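Local coordinates for putative mannose-1-phosphate guanylyl transferase (Thermus thermophilus, PDB 2CU2), which probably catalyses the transfer of GMP from GTP to mannose 1-phosphate, yielding GDP-mannose and pyrophosphate, at residues 29-33 with 262-266; 77-82 with 221-226; 205-211 with 228-232; 259-263 with 289-293. All blocks are in the same frame, centred on the assembly; numbering follows the deposited sequence.

Contact 1. Residues 29-33 with 262-266; sequences LPLFE and LERVF
F32 meets V265, L262 and F266 where the long loop that follows strand 3-8 of the nucleotidyltransferase (GT-A) domain runs up against the short helix 261-266. In this family the first strand and the start of its loop carry the glycine-rich nucleotide-binding signature; residues 29-33 lie further on, shortly before helix 37-45. The only interaction directed at a ring face is a CH-pi contact. V265 CG1 sits over one face of the F32 ring, 3.8 Å from its centroid and 23° off the normal, displaced toward the rim on the CE1 side. With CG1 trans to the backbone N (chi1 171°), both methyls of V265 confront the ring, and CG2 reaches F32 CZ at 3.6 Å. The two side chains approach from opposite directions. The second kind of contact is between ring edges: F266 CE1 lies near the F32 plane, 4.1 Å from F32 CD1, and that same CD1 is in turn near the plane of the F266 ring. No hydrogen bond spans the two segments. Further apolar residues surround F32: L276 of strand 274-276 touches F32, L262 and F266, L37 backs L31 and F32, and the Y111 ring also meets F32. Apolar packing one turn earlier on the helix comes from L262. Its CG approaches F32 CE1 obliquely at 4.1 Å, and beside the aromatic cluster it touches L31 more loosely through the branch ends, L31 CD2 lying 4.4 Å from L262 CD1.

Contact 2. Residues 77-82 with 221-226; sequences LEPLGR and LEEVYA
The Glu-Pro-x-Gly-Arg sequence common in mannose-1-phosphate guanylyltransferases starts at the end of the outer parallel strand 74-78 of the nucleotide-binding sheet, and here P79, L80 and R82 wrap round Y225 of helix 221-226. P79 covers one face of the tyrosine ring: its CD is 4.2 Å from the centroid in a CH-pi contact, while P79 CG presses on Y225 CB at 3.4 Å. The pyrrolidine also rests against L221, CD to CD2 at 4.0 Å. At the ring edge, in its plane, L80 O stands 3.1 Å from Y225 CE2. Farther along, R82 CB packs obliquely against the same CE2 at 3.5 Å. The arginine bends at chi2 (50°), and its chain then runs back past the tyrosine in the opposite direction, with guanidinium and ring planes 25° apart. This carries the cation to the C-terminal end of the helix, where NH2 makes a weak hydrogen bond to A226 O (2.7 Å, 127° at the hydrogen); NE bonds to L228 O just beyond. Carbonyl oxygens at a helix C terminus carry partial negative charge, so the guanidinium probably gains electrostatically there, while the tyrosine is gripped chiefly by nonpolar packing.

Contact 3. Residues 205-211 with 228-232; sequences LPSHHEA and LPKIS
The branched end of L228 sits over one face of the H208 ring, the two side chains crossing at about a right angle; this joins the chain that leaves helix 221-226 to the first turn of helix 206-216, in the helical part of the nucleotidyltransferase domain. L228 CD1 makes a CH-pi contact with the imidazole, 3.6 Å from the centroid and 18° off the normal, and also reaches A211 CB at 3.9 Å. L205 CD2 lies over the opposite face, so the ring is held between two leucine methyls. P229 comes next: its CG touches S207 OG at 3.4 Å, and its carbonyl oxygen lies at the edge of the imidazole, in plane. A water bridges the two residues there, 2.7 Å from H208 NE2, and donates to P229 O at 3.0 Å. S207 OG, lying between its backbone N and carbonyl carbon (chi1 59°), is set in the imidazole plane and shares a hydrogen bond of 2.9 Å with H208 ND1, so in-plane partners at both nitrogens hold the ring's rotation. An alanine replacing H208 would keep none of these bonds and is likely to open a gap between the two leucines, with the water bound less firmly. After K230, I231 turns back toward the helix and sets CG2 4.1 Å from H208 CE1 and 4.2 Å from L205 CD2. S232 ends the segment as the N-cap of helix 233-238, its OG accepting a hydrogen bond from Y235 N.

Contact 4. Residues 259-263 with 289-293; sequences WRALE and CVVYA
W259 and Y292 form the aromatic part of this buried contact. W259 CZ3 lies 3.7 Å from Y292 CB, and the indole's six-membered edge points at Y292 CD1 in its own plane. The ring planes are inclined at 59°. Both polar ends are satisfied by the loop after strand 3-8: W259 NE1 bonds to W17 O, and Y292 OH to P30 O. An alanine at W259 would probably leave a gap beside Y292 and W17 O without its donor. Packing round V290 comes next, on strand 290-293, within the region assigned to the beta-helix family; the sheet face bearing V290 and Y292 is covered by residues 259-263. With V290 CG1 anti to the backbone N (chi1 170°), its two methyls divide between partners: CG1 meets the backbone at W259 O at 3.8 Å and the side chain of L262 at CB at 3.9 Å, while CG2 meets E263 CB, also at 3.9 Å. The charged pair flanks this packing on the helix side. E263 is extended, its OE1 bridging to K320, and OE2 takes a nearly straight bond from R260 NH2 (2.8 Å, 168°) that arrives above the carboxylate plane yet within that of the guanidinium.

In the fold
From the N terminus, the loop after strand 3-8 opens contact 1, which closes only at helix 261-266, enclosing most of the nucleotidyltransferase chain. Nested inside, contact 2 opens at the end of strand 74-78 and closes on helix 221-226. Contact 3 opens in between, on helix 206-216, and closes just after contact 2, so the two cross; they touch where residues 77-82 meet 228-232. Contact 4 starts where contact 1 ends, sharing L262 and E263, and joins that helix to strand 290-293 of the C-terminal domain, with P30 and Y292 linking the pair. Contacts 1 and 4 lie across the chain's centre from contacts 2 and 3, the centres of contacts 1 and 2 being about 32 Å apart.

Contact 1. Residues 29-33 with 262-266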
loop_
_atom_site.group_PDB
_atom_site.type_symbol
_atom_site.label_atom_id
_atom_site.label_comp_id
_atom_site.label_asym_id
_atom_site.label_seq_id
_atom_site.Cartn_x
_atom_site.Cartn_y
_atom_site.Cartn_z
ATOM N N LEU A 29 0.800 -12.453 -15.732
ATOM C CA LEU A 29 1.293 -11.561 -14.692
ATOM C C LEU A 29 2.799 -11.657 -14.438
ATOM O O LEU A 29 3.368 -12.735 -14.317
ATOM C CB LEU A 29 0.508 -11.921 -13.430
ATOM C CG LEU A 29 -1.006 -11.843 -13.654
ATOM C CD1 LEU A 29 -1.805 -12.242 -12.410
ATOM C CD2 LEU A 29 -1.475 -10.439 -14.033
ATOM N N PRO A 30 3.490 -10.502 -14.356
ATOM C CA PRO A 30 4.928 -10.484 -14.119
ATOM C C PRO A 30 5.249 -10.821 -12.666
ATOM O O PRO A 30 5.123 -10.003 -11.765
ATOM C CB PRO A 30 5.438 -9.084 -14.448
ATOM C CG PRO A 30 4.255 -8.133 -14.329
ATOM C CD PRO A 30 3.016 -9.131 -14.517
ATOM N N LEU A 31 5.651 -12.091 -12.443
ATOM C CA LEU A 31 5.831 -12.564 -11.072
ATOM C C LEU A 31 7.297 -12.875 -10.735
ATOM O O LEU A 31 8.070 -12.012 -10.342
ATOM C CB LEU A 31 4.975 -13.814 -10.884
ATOM C CG LEU A 31 3.540 -13.482 -10.467
ATOM C CD1 LEU A 31 2.667 -14.730 -10.334
ATOM C CD2 LEU A 31 3.465 -12.763 -9.120
ATOM N N PHE A 32 7.656 -14.171 -10.858
ATOM C CA PHE A 32 8.993 -14.619 -10.467
ATOM C C PHE A 32 10.059 -14.255 -11.511
ATOM O O PHE A 32 9.909 -14.497 -12.702
ATOM C CB PHE A 32 8.950 -16.135 -10.273
ATOM C CG PHE A 32 7.922 -16.487 -9.238
ATOM C CD1 PHE A 32 8.153 -16.165 -7.906
ATOM C CD2 PHE A 32 6.758 -17.136 -9.611
ATOM C CE1 PHE A 32 7.208 -16.498 -6.945
ATOM C CE2 PHE A 32 5.815 -17.465 -8.641
ATOM C CZ PHE A 32 6.035 -17.147 -7.307
ATOM N N GLU A 33 11.153 -13.603 -11.071
ATOM C CA GLU A 33 12.183 -13.188 -12.020
ATOM C C GLU A 33 11.671 -12.106 -12.977
ATOM O O GLU A 33 12.319 -11.747 -13.952
ATOM C CB GLU A 33 12.645 -14.416 -12.810
ATOM C CG GLU A 33 13.627 -15.286 -12.018
ATOM C CD GLU A 33 14.142 -16.407 -12.895
ATOM O OE1 GLU A 33 14.343 -16.180 -14.081
ATOM O OE2 GLU A 33 14.370 -17.499 -12.370
ATOM N N LEU A 262 3.747 -17.039 -3.095
ATOM C CA LEU A 262 5.037 -16.412 -3.347
ATOM C C LEU A 262 6.073 -16.845 -2.305
ATOM O O LEU A 262 7.243 -17.051 -2.600
ATOM C CB LEU A 262 4.845 -14.895 -3.300
ATOM C CG LEU A 262 4.546 -14.299 -4.679
ATOM C CD1 LEU A 262 3.180 -14.726 -5.221
ATOM C CD2 LEU A 262 4.547 -12.770 -4.680
ATOM N N GLU A 263 5.609 -16.945 -1.063
ATOM C CA GLU A 263 6.501 -17.337 0.010
ATOM C C GLU A 263 6.926 -18.794 -0.188
ATOM O O GLU A 263 8.107 -19.124 -0.088
ATOM C CB GLU A 263 5.807 -17.165 1.358
ATOM C CG GLU A 263 6.605 -17.683 2.531
ATOM C CD GLU A 263 5.932 -17.370 3.856
ATOM O OE1 GLU A 263 5.756 -16.175 4.173
ATOM O OE2 GLU A 263 5.572 -18.319 4.577
ATOM N N ARG A 264 5.956 -19.657 -0.477
ATOM C CA ARG A 264 6.235 -21.072 -0.688
ATOM C C ARG A 264 7.215 -21.243 -1.840
ATOM O O ARG A 264 8.183 -22.005 -1.748
ATOM C CB ARG A 264 4.942 -21.836 -0.999
ATOM C CG ARG A 264 3.872 -21.732 0.091
ATOM C CD ARG A 264 2.760 -22.744 -0.126
ATOM N NE ARG A 264 2.130 -22.606 -1.440
ATOM C CZ ARG A 264 0.852 -22.286 -1.635
ATOM N NH1 ARG A 264 0.049 -22.065 -0.598
ATOM N NH2 ARG A 264 0.372 -22.188 -2.869
ATOM N N VAL A 265 6.967 -20.528 -2.928
ATOM C CA VAL A 265 7.840 -20.632 -4.082
ATOM C C VAL A 265 9.275 -20.223 -3.745
ATOM O O VAL A 265 10.217 -20.866 -4.196
ATOM C CB VAL A 265 7.316 -19.784 -5.259
ATOM C CG1 VAL A 265 8.361 -19.747 -6.376
ATOM C CG2 VAL A 265 6.008 -20.381 -5.780
ATOM N N PHE A 266 9.449 -19.177 -2.938
ATOM C CA PHE A 266 10.820 -18.768 -2.652
ATOM C C PHE A 266 11.597 -19.880 -1.923
ATOM O O PHE A 266 12.796 -20.066 -2.092
ATOM C CB PHE A 266 10.770 -17.483 -1.812
ATOM C CG PHE A 266 10.928 -16.251 -2.676
ATOM C CD1 PHE A 266 10.060 -16.032 -3.744
ATOM C CD2 PHE A 266 11.941 -15.335 -2.411
ATOM C CE1 PHE A 266 10.225 -14.913 -4.553
ATOM C CE2 PHE A 266 12.095 -14.215 -3.227
ATOM C CZ PHE A 266 11.238 -14.003 -4.296
#

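Contact 2. Residues 77-82 with 221-226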
loop_
_atom_site.group_PDB
_atom_site.type_symbol
_atom_site.label_atom_id
_atom_site.label_comp_id
_atom_site.label_asym_id
_atom_site.label_seq_id
_atom_site.Cartn_x
_atom_site.Cartn_y
_atom_site.Cartn_z
ATOM N N LEU A 77 -8.207 -20.253 -29.850
ATOM C CA LEU A 77 -9.119 -19.344 -29.177
ATOM C C LEU A 77 -10.404 -20.024 -28.731
ATOM O O LEU A 77 -11.166 -20.528 -29.556
ATOM C CB LEU A 77 -9.439 -18.165 -30.101
ATOM C CG LEU A 77 -8.216 -17.420 -30.652
ATOM C CD1 LEU A 77 -8.668 -16.324 -31.599
ATOM C CD2 LEU A 77 -7.403 -16.825 -29.501
ATOM N N GLU A 78 -10.628 -20.038 -27.420
ATOM C CA GLU A 78 -11.826 -20.632 -26.839
ATOM C C GLU A 78 -12.924 -19.573 -26.843
ATOM O O GLU A 78 -12.802 -18.536 -26.189
ATOM C CB GLU A 78 -11.549 -21.092 -25.404
ATOM C CG GLU A 78 -10.414 -22.096 -25.285
ATOM C CD GLU A 78 -9.897 -22.253 -23.858
ATOM O OE1 GLU A 78 -10.595 -22.874 -23.025
ATOM O OE2 GLU A 78 -8.782 -21.762 -23.570
ATOM N N PRO A 79 -14.013 -19.819 -27.586
ATOM C CA PRO A 79 -15.127 -18.868 -27.663
ATOM C C PRO A 79 -15.806 -18.553 -26.331
ATOM O O PRO A 79 -16.259 -17.430 -26.111
ATOM C CB PRO A 79 -16.079 -19.530 -28.664
ATOM C CG PRO A 79 -15.781 -20.985 -28.518
ATOM C CD PRO A 79 -14.276 -21.001 -28.425
ATOM N N LEU A 80 -15.878 -19.545 -25.451
ATOM C CA LEU A 80 -16.430 -19.430 -24.112
ATOM C C LEU A 80 -15.584 -20.206 -23.107
ATOM O O LEU A 80 -14.720 -20.998 -23.461
ATOM C CB LEU A 80 -17.847 -20.005 -24.145
ATOM C CG LEU A 80 -18.753 -19.266 -25.129
ATOM C CD1 LEU A 80 -20.180 -19.818 -25.135
ATOM C CD2 LEU A 80 -18.868 -17.777 -24.820
ATOM N N GLY A 81 -15.829 -19.923 -21.817
ATOM C CA GLY A 81 -15.158 -20.709 -20.792
ATOM C C GLY A 81 -15.850 -22.053 -20.581
ATOM O O GLY A 81 -16.996 -22.141 -20.164
ATOM N N ARG A 82 -15.122 -23.127 -20.933
ATOM C CA ARG A 82 -15.635 -24.475 -20.719
ATOM C C ARG A 82 -14.647 -25.352 -19.942
ATOM O O ARG A 82 -14.624 -26.571 -20.055
ATOM C CB ARG A 82 -15.933 -25.098 -22.083
ATOM C CG ARG A 82 -17.431 -25.287 -22.315
ATOM C CD ARG A 82 -18.223 -24.007 -22.029
ATOM N NE ARG A 82 -19.590 -24.126 -22.542
ATOM C CZ ARG A 82 -20.411 -23.076 -22.367
ATOM N NH1 ARG A 82 -19.978 -21.988 -21.751
ATOM N NH2 ARG A 82 -21.663 -23.131 -22.830
ATOM N N LEU A 221 -17.036 -24.018 -34.480
ATOM C CA LEU A 221 -16.489 -23.992 -33.129
ATOM C C LEU A 221 -17.427 -23.273 -32.156
ATOM O O LEU A 221 -17.707 -23.733 -31.056
ATOM C CB LEU A 221 -15.138 -23.276 -33.176
ATOM C CG LEU A 221 -14.475 -23.184 -31.799
ATOM C CD1 LEU A 221 -14.319 -24.553 -31.134
ATOM C CD2 LEU A 221 -13.075 -22.574 -31.855
ATOM N N GLU A 222 -17.885 -22.082 -32.582
ATOM C CA GLU A 222 -18.786 -21.311 -31.734
ATOM C C GLU A 222 -20.031 -22.117 -31.358
ATOM O O GLU A 222 -20.432 -22.203 -30.205
ATOM C CB GLU A 222 -19.193 -20.048 -32.495
ATOM C CG GLU A 222 -18.646 -18.776 -31.847
ATOM C CD GLU A 222 -19.758 -17.761 -31.720
ATOM O OE1 GLU A 222 -20.899 -18.104 -31.993
ATOM O OE2 GLU A 222 -19.471 -16.625 -31.345
ATOM N N GLU A 223 -20.675 -22.688 -32.394
ATOM C CA GLU A 223 -21.872 -23.482 -32.147
ATOM C C GLU A 223 -21.592 -24.637 -31.184
ATOM O O GLU A 223 -22.256 -24.811 -30.171
ATOM C CB GLU A 223 -22.367 -24.028 -33.487
ATOM C CG GLU A 223 -23.624 -24.886 -33.338
ATOM C CD GLU A 223 -23.224 -26.330 -33.135
ATOM O OE1 GLU A 223 -22.455 -26.842 -33.936
ATOM O OE2 GLU A 223 -23.690 -26.935 -32.171
ATOM N N VAL A 224 -20.581 -25.440 -31.581
ATOM C CA VAL A 224 -20.218 -26.606 -30.773
ATOM C C VAL A 224 -19.925 -26.236 -29.312
ATOM O O VAL A 224 -20.428 -26.845 -28.378
ATOM C CB VAL A 224 -18.999 -27.285 -31.403
ATOM C CG1 VAL A 224 -18.472 -28.376 -30.467
ATOM C CG2 VAL A 224 -19.368 -27.917 -32.731
ATOM N N TYR A 225 -19.043 -25.223 -29.133
ATOM C CA TYR A 225 -18.625 -24.859 -27.773
ATOM C C TYR A 225 -19.803 -24.381 -26.908
ATOM O O TYR A 225 -19.885 -24.646 -25.715
ATOM C CB TYR A 225 -17.546 -23.769 -27.853
ATOM C CG TYR A 225 -16.381 -24.115 -26.982
ATOM C CD1 TYR A 225 -15.582 -25.209 -27.302
ATOM C CD2 TYR A 225 -16.044 -23.315 -25.886
ATOM C CE1 TYR A 225 -14.455 -25.500 -26.543
ATOM C CE2 TYR A 225 -14.923 -23.611 -25.118
ATOM C CZ TYR A 225 -14.136 -24.705 -25.436
ATOM O OH TYR A 225 -13.030 -25.021 -24.663
ATOM N N ALA A 226 -20.724 -23.624 -27.538
ATOM C CA ALA A 226 -21.836 -23.067 -26.761
ATOM C C ALA A 226 -22.681 -24.160 -26.081
ATOM O O ALA A 226 -23.155 -24.019 -24.962
ATOM C CB ALA A 226 -22.716 -22.220 -27.689
#

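Contact 3. Residues 205-211 with 228-232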
loop_
_atom_site.group_PDB
_atom_site.type_symbol
_atom_site.label_atom_id
_atom_site.label_comp_id
_atom_site.label_asym_id
_atom_site.label_seq_id
_atom_site.Cartn_x
_atom_site.Cartn_y
_atom_site.Cartn_z
ATOM N N LEU A 205 -17.511 -39.204 -21.386
ATOM C CA LEU A 205 -17.888 -37.804 -21.642
ATOM C C LEU A 205 -18.506 -37.604 -23.038
ATOM O O LEU A 205 -17.944 -36.971 -23.930
ATOM C CB LEU A 205 -16.627 -36.950 -21.492
ATOM C CG LEU A 205 -16.902 -35.475 -21.169
ATOM C CD1 LEU A 205 -17.787 -35.253 -19.945
ATOM C CD2 LEU A 205 -15.619 -34.704 -20.878
ATOM N N PRO A 206 -19.689 -38.236 -23.199
ATOM C CA PRO A 206 -20.416 -38.253 -24.476
ATOM C C PRO A 206 -20.521 -36.894 -25.172
ATOM O O PRO A 206 -20.428 -36.778 -26.390
ATOM C CB PRO A 206 -21.789 -38.825 -24.158
ATOM C CG PRO A 206 -21.589 -39.778 -22.990
ATOM C CD PRO A 206 -20.421 -39.020 -22.218
ATOM N N SER A 207 -20.794 -35.850 -24.368
ATOM C CA SER A 207 -20.916 -34.513 -24.939
ATOM C C SER A 207 -19.661 -34.110 -25.728
ATOM O O SER A 207 -19.717 -33.471 -26.770
ATOM C CB SER A 207 -21.147 -33.517 -23.801
ATOM O OG SER A 207 -20.048 -33.572 -22.889
ATOM N N HIS A 208 -18.491 -34.472 -25.163
ATOM C CA HIS A 208 -17.232 -34.084 -25.800
ATOM C C HIS A 208 -16.860 -35.013 -26.961
ATOM O O HIS A 208 -16.214 -34.624 -27.926
ATOM C CB HIS A 208 -16.123 -34.088 -24.737
ATOM C CG HIS A 208 -16.251 -32.884 -23.833
ATOM N ND1 HIS A 208 -17.371 -32.590 -23.124
ATOM C CD2 HIS A 208 -15.312 -31.872 -23.606
ATOM C CE1 HIS A 208 -17.101 -31.439 -22.473
ATOM N NE2 HIS A 208 -15.876 -30.986 -22.744
ATOM N N HIS A 209 -17.238 -36.302 -26.828
ATOM C CA HIS A 209 -16.968 -37.227 -27.934
ATOM C C HIS A 209 -17.749 -36.810 -29.185
ATOM O O HIS A 209 -17.246 -36.782 -30.304
ATOM C CB HIS A 209 -17.349 -38.656 -27.505
ATOM C CG HIS A 209 -17.510 -39.551 -28.713
ATOM N ND1 HIS A 209 -18.692 -39.745 -29.346
ATOM C CD2 HIS A 209 -16.545 -40.357 -29.337
ATOM C CE1 HIS A 209 -18.446 -40.626 -30.334
ATOM N NE2 HIS A 209 -17.168 -41.010 -30.353
ATOM N N GLU A 210 -19.042 -36.488 -28.955
ATOM C CA GLU A 210 -19.880 -36.020 -30.060
ATOM C C GLU A 210 -19.364 -34.694 -30.622
ATOM O O GLU A 210 -19.321 -34.462 -31.822
ATOM C CB GLU A 210 -21.318 -35.854 -29.545
ATOM C CG GLU A 210 -22.354 -35.886 -30.674
ATOM C CD GLU A 210 -23.752 -35.810 -30.088
ATOM O OE1 GLU A 210 -24.216 -34.717 -29.816
ATOM O OE2 GLU A 210 -24.386 -36.854 -29.946
ATOM N N ALA A 211 -18.999 -33.791 -29.692
ATOM C CA ALA A 211 -18.461 -32.509 -30.127
ATOM C C ALA A 211 -17.200 -32.692 -30.974
ATOM O O ALA A 211 -16.996 -32.045 -31.991
ATOM C CB ALA A 211 -18.148 -31.670 -28.884
ATOM N N LEU A 228 -21.691 -27.106 -25.232
ATOM C CA LEU A 228 -20.847 -27.999 -24.447
ATOM C C LEU A 228 -20.973 -27.668 -22.952
ATOM O O LEU A 228 -21.049 -26.512 -22.554
ATOM C CB LEU A 228 -19.415 -27.720 -24.938
ATOM C CG LEU A 228 -18.380 -28.819 -24.676
ATOM C CD1 LEU A 228 -18.682 -30.153 -25.349
ATOM C CD2 LEU A 228 -17.008 -28.420 -25.199
ATOM N N PRO A 229 -21.048 -28.719 -22.111
ATOM C CA PRO A 229 -21.093 -28.533 -20.657
ATOM C C PRO A 229 -19.712 -28.138 -20.107
ATOM O O PRO A 229 -18.669 -28.625 -20.538
ATOM C CB PRO A 229 -21.497 -29.881 -20.082
ATOM C CG PRO A 229 -20.980 -30.926 -21.058
ATOM C CD PRO A 229 -21.111 -30.137 -22.431
ATOM N N LYS A 230 -19.714 -27.224 -19.116
ATOM C CA LYS A 230 -18.455 -26.796 -18.504
ATOM C C LYS A 230 -17.964 -27.804 -17.462
ATOM O O LYS A 230 -18.586 -28.030 -16.429
ATOM C CB LYS A 230 -18.683 -25.428 -17.838
ATOM C CG LYS A 230 -17.428 -24.888 -17.136
ATOM C CD LYS A 230 -17.708 -23.629 -16.311
ATOM C CE LYS A 230 -16.500 -23.186 -15.473
ATOM N NZ LYS A 230 -16.520 -21.728 -15.318
ATOM N N ILE A 231 -16.830 -28.460 -17.778
ATOM C CA ILE A 231 -16.275 -29.445 -16.854
ATOM C C ILE A 231 -14.762 -29.572 -17.019
ATOM O O ILE A 231 -14.206 -29.409 -18.101
ATOM C CB ILE A 231 -16.958 -30.793 -17.117
ATOM C CG1 ILE A 231 -16.577 -31.800 -16.031
ATOM C CG2 ILE A 231 -16.495 -31.360 -18.468
ATOM C CD1 ILE A 231 -17.369 -33.102 -16.128
ATOM N N SER A 232 -14.070 -29.824 -15.888
ATOM C CA SER A 232 -12.630 -30.029 -15.957
ATOM C C SER A 232 -12.314 -31.401 -16.544
ATOM O O SER A 232 -13.131 -32.309 -16.554
ATOM C CB SER A 232 -12.049 -29.914 -14.546
ATOM O OG SER A 232 -12.131 -31.176 -13.891
HETATM O O HOH W 1 -15.773 -28.956 -21.006
#

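Contact 4. Residues 259-263 with 289-293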
loop_
_atom_site.group_PDB
_atom_site.type_symbol
_atom_site.label_atom_id
_atom_site.label_comp_id
_atom_site.label_asym_id
_atom_site.label_seq_id
_atom_site.Cartn_x
_atom_site.Cartn_y
_atom_site.Cartn_z
ATOM N N TRP A 259 -1.507 -15.091 -2.996
ATOM C CA TRP A 259 -0.296 -14.328 -2.701
ATOM C C TRP A 259 0.682 -15.095 -1.805
ATOM O O TRP A 259 1.892 -14.920 -1.865
ATOM C CB TRP A 259 -0.706 -13.021 -2.021
ATOM C CG TRP A 259 -1.163 -12.038 -3.029
ATOM C CD1 TRP A 259 -2.478 -11.553 -3.199
ATOM C CD2 TRP A 259 -0.344 -11.355 -4.008
ATOM N NE1 TRP A 259 -2.567 -10.624 -4.185
ATOM C CE2 TRP A 259 -1.194 -10.480 -4.728
ATOM C CE3 TRP A 259 1.009 -11.417 -4.337
ATOM C CZ2 TRP A 259 -0.676 -9.685 -5.737
ATOM C CZ3 TRP A 259 1.526 -10.625 -5.348
ATOM C CH2 TRP A 259 0.676 -9.754 -6.055
ATOM N N ARG A 260 0.120 -15.937 -0.919
ATOM C CA ARG A 260 0.980 -16.691 -0.014
ATOM C C ARG A 260 1.904 -17.646 -0.776
ATOM O O ARG A 260 2.944 -18.073 -0.293
ATOM C CB ARG A 260 0.093 -17.480 0.950
ATOM C CG ARG A 260 0.679 -17.539 2.361
ATOM C CD ARG A 260 1.064 -18.966 2.768
ATOM N NE ARG A 260 2.278 -18.959 3.589
ATOM C CZ ARG A 260 2.136 -19.218 4.901
ATOM N NH1 ARG A 260 0.940 -19.478 5.400
ATOM N NH2 ARG A 260 3.209 -19.210 5.698
ATOM N N ALA A 261 1.471 -18.007 -1.997
ATOM C CA ALA A 261 2.264 -18.934 -2.797
ATOM C C ALA A 261 3.661 -18.380 -3.083
ATOM O O ALA A 261 4.617 -19.105 -3.325
ATOM C CB ALA A 261 1.525 -19.178 -4.113
ATOM N N LEU A 262 3.747 -17.039 -3.095
ATOM C CA LEU A 262 5.037 -16.412 -3.347
ATOM C C LEU A 262 6.073 -16.845 -2.305
ATOM O O LEU A 262 7.243 -17.051 -2.600
ATOM C CB LEU A 262 4.845 -14.895 -3.300
ATOM C CG LEU A 262 4.546 -14.299 -4.679
ATOM C CD1 LEU A 262 3.180 -14.726 -5.221
ATOM C CD2 LEU A 262 4.547 -12.770 -4.680
ATOM N N GLU A 263 5.609 -16.945 -1.063
ATOM C CA GLU A 263 6.501 -17.337 0.010
ATOM C C GLU A 263 6.926 -18.794 -0.188
ATOM O O GLU A 263 8.107 -19.124 -0.088
ATOM C CB GLU A 263 5.807 -17.165 1.358
ATOM C CG GLU A 263 6.605 -17.683 2.531
ATOM C CD GLU A 263 5.932 -17.370 3.856
ATOM O OE1 GLU A 263 5.756 -16.175 4.173
ATOM O OE2 GLU A 263 5.572 -18.319 4.577
ATOM N N CYS A 289 6.924 -11.504 5.928
ATOM C CA CYS A 289 5.990 -10.855 5.013
ATOM C C CYS A 289 6.183 -11.192 3.538
ATOM O O CYS A 289 7.215 -11.720 3.129
ATOM C CB CYS A 289 6.063 -9.335 5.179
ATOM S SG CYS A 289 5.325 -8.723 6.699
ATOM N N VAL A 290 5.159 -10.887 2.749
ATOM C CA VAL A 290 5.195 -11.090 1.308
ATOM C C VAL A 290 4.876 -9.713 0.736
ATOM O O VAL A 290 3.790 -9.174 0.970
ATOM C CB VAL A 290 4.125 -12.096 0.837
ATOM C CG1 VAL A 290 4.040 -12.077 -0.670
ATOM C CG2 VAL A 290 4.469 -13.502 1.328
ATOM N N VAL A 291 5.823 -9.149 -0.002
ATOM C CA VAL A 291 5.658 -7.824 -0.578
ATOM C C VAL A 291 5.777 -7.790 -2.097
ATOM O O VAL A 291 6.731 -8.318 -2.669
ATOM C CB VAL A 291 6.723 -6.853 -0.020
ATOM C CG1 VAL A 291 6.582 -5.490 -0.671
ATOM C CG2 VAL A 291 6.605 -6.758 1.496
ATOM N N TYR A 292 4.799 -7.171 -2.745
ATOM C CA TYR A 292 4.846 -7.013 -4.186
ATOM C C TYR A 292 4.767 -5.515 -4.457
ATOM O O TYR A 292 3.805 -4.860 -4.072
ATOM C CB TYR A 292 3.677 -7.704 -4.888
ATOM C CG TYR A 292 3.860 -7.725 -6.392
ATOM C CD1 TYR A 292 4.349 -8.865 -7.037
ATOM C CD2 TYR A 292 3.629 -6.578 -7.163
ATOM C CE1 TYR A 292 4.607 -8.864 -8.403
ATOM C CE2 TYR A 292 3.889 -6.567 -8.544
ATOM C CZ TYR A 292 4.378 -7.717 -9.153
ATOM O OH TYR A 292 4.632 -7.733 -10.506
ATOM N N ALA A 293 5.789 -4.981 -5.108
ATOM C CA ALA A 293 5.830 -3.586 -5.516
ATOM C C ALA A 293 6.181 -3.456 -6.997
ATOM O O ALA A 293 7.317 -3.629 -7.421
ATOM C CB ALA A 293 6.880 -2.875 -4.665
#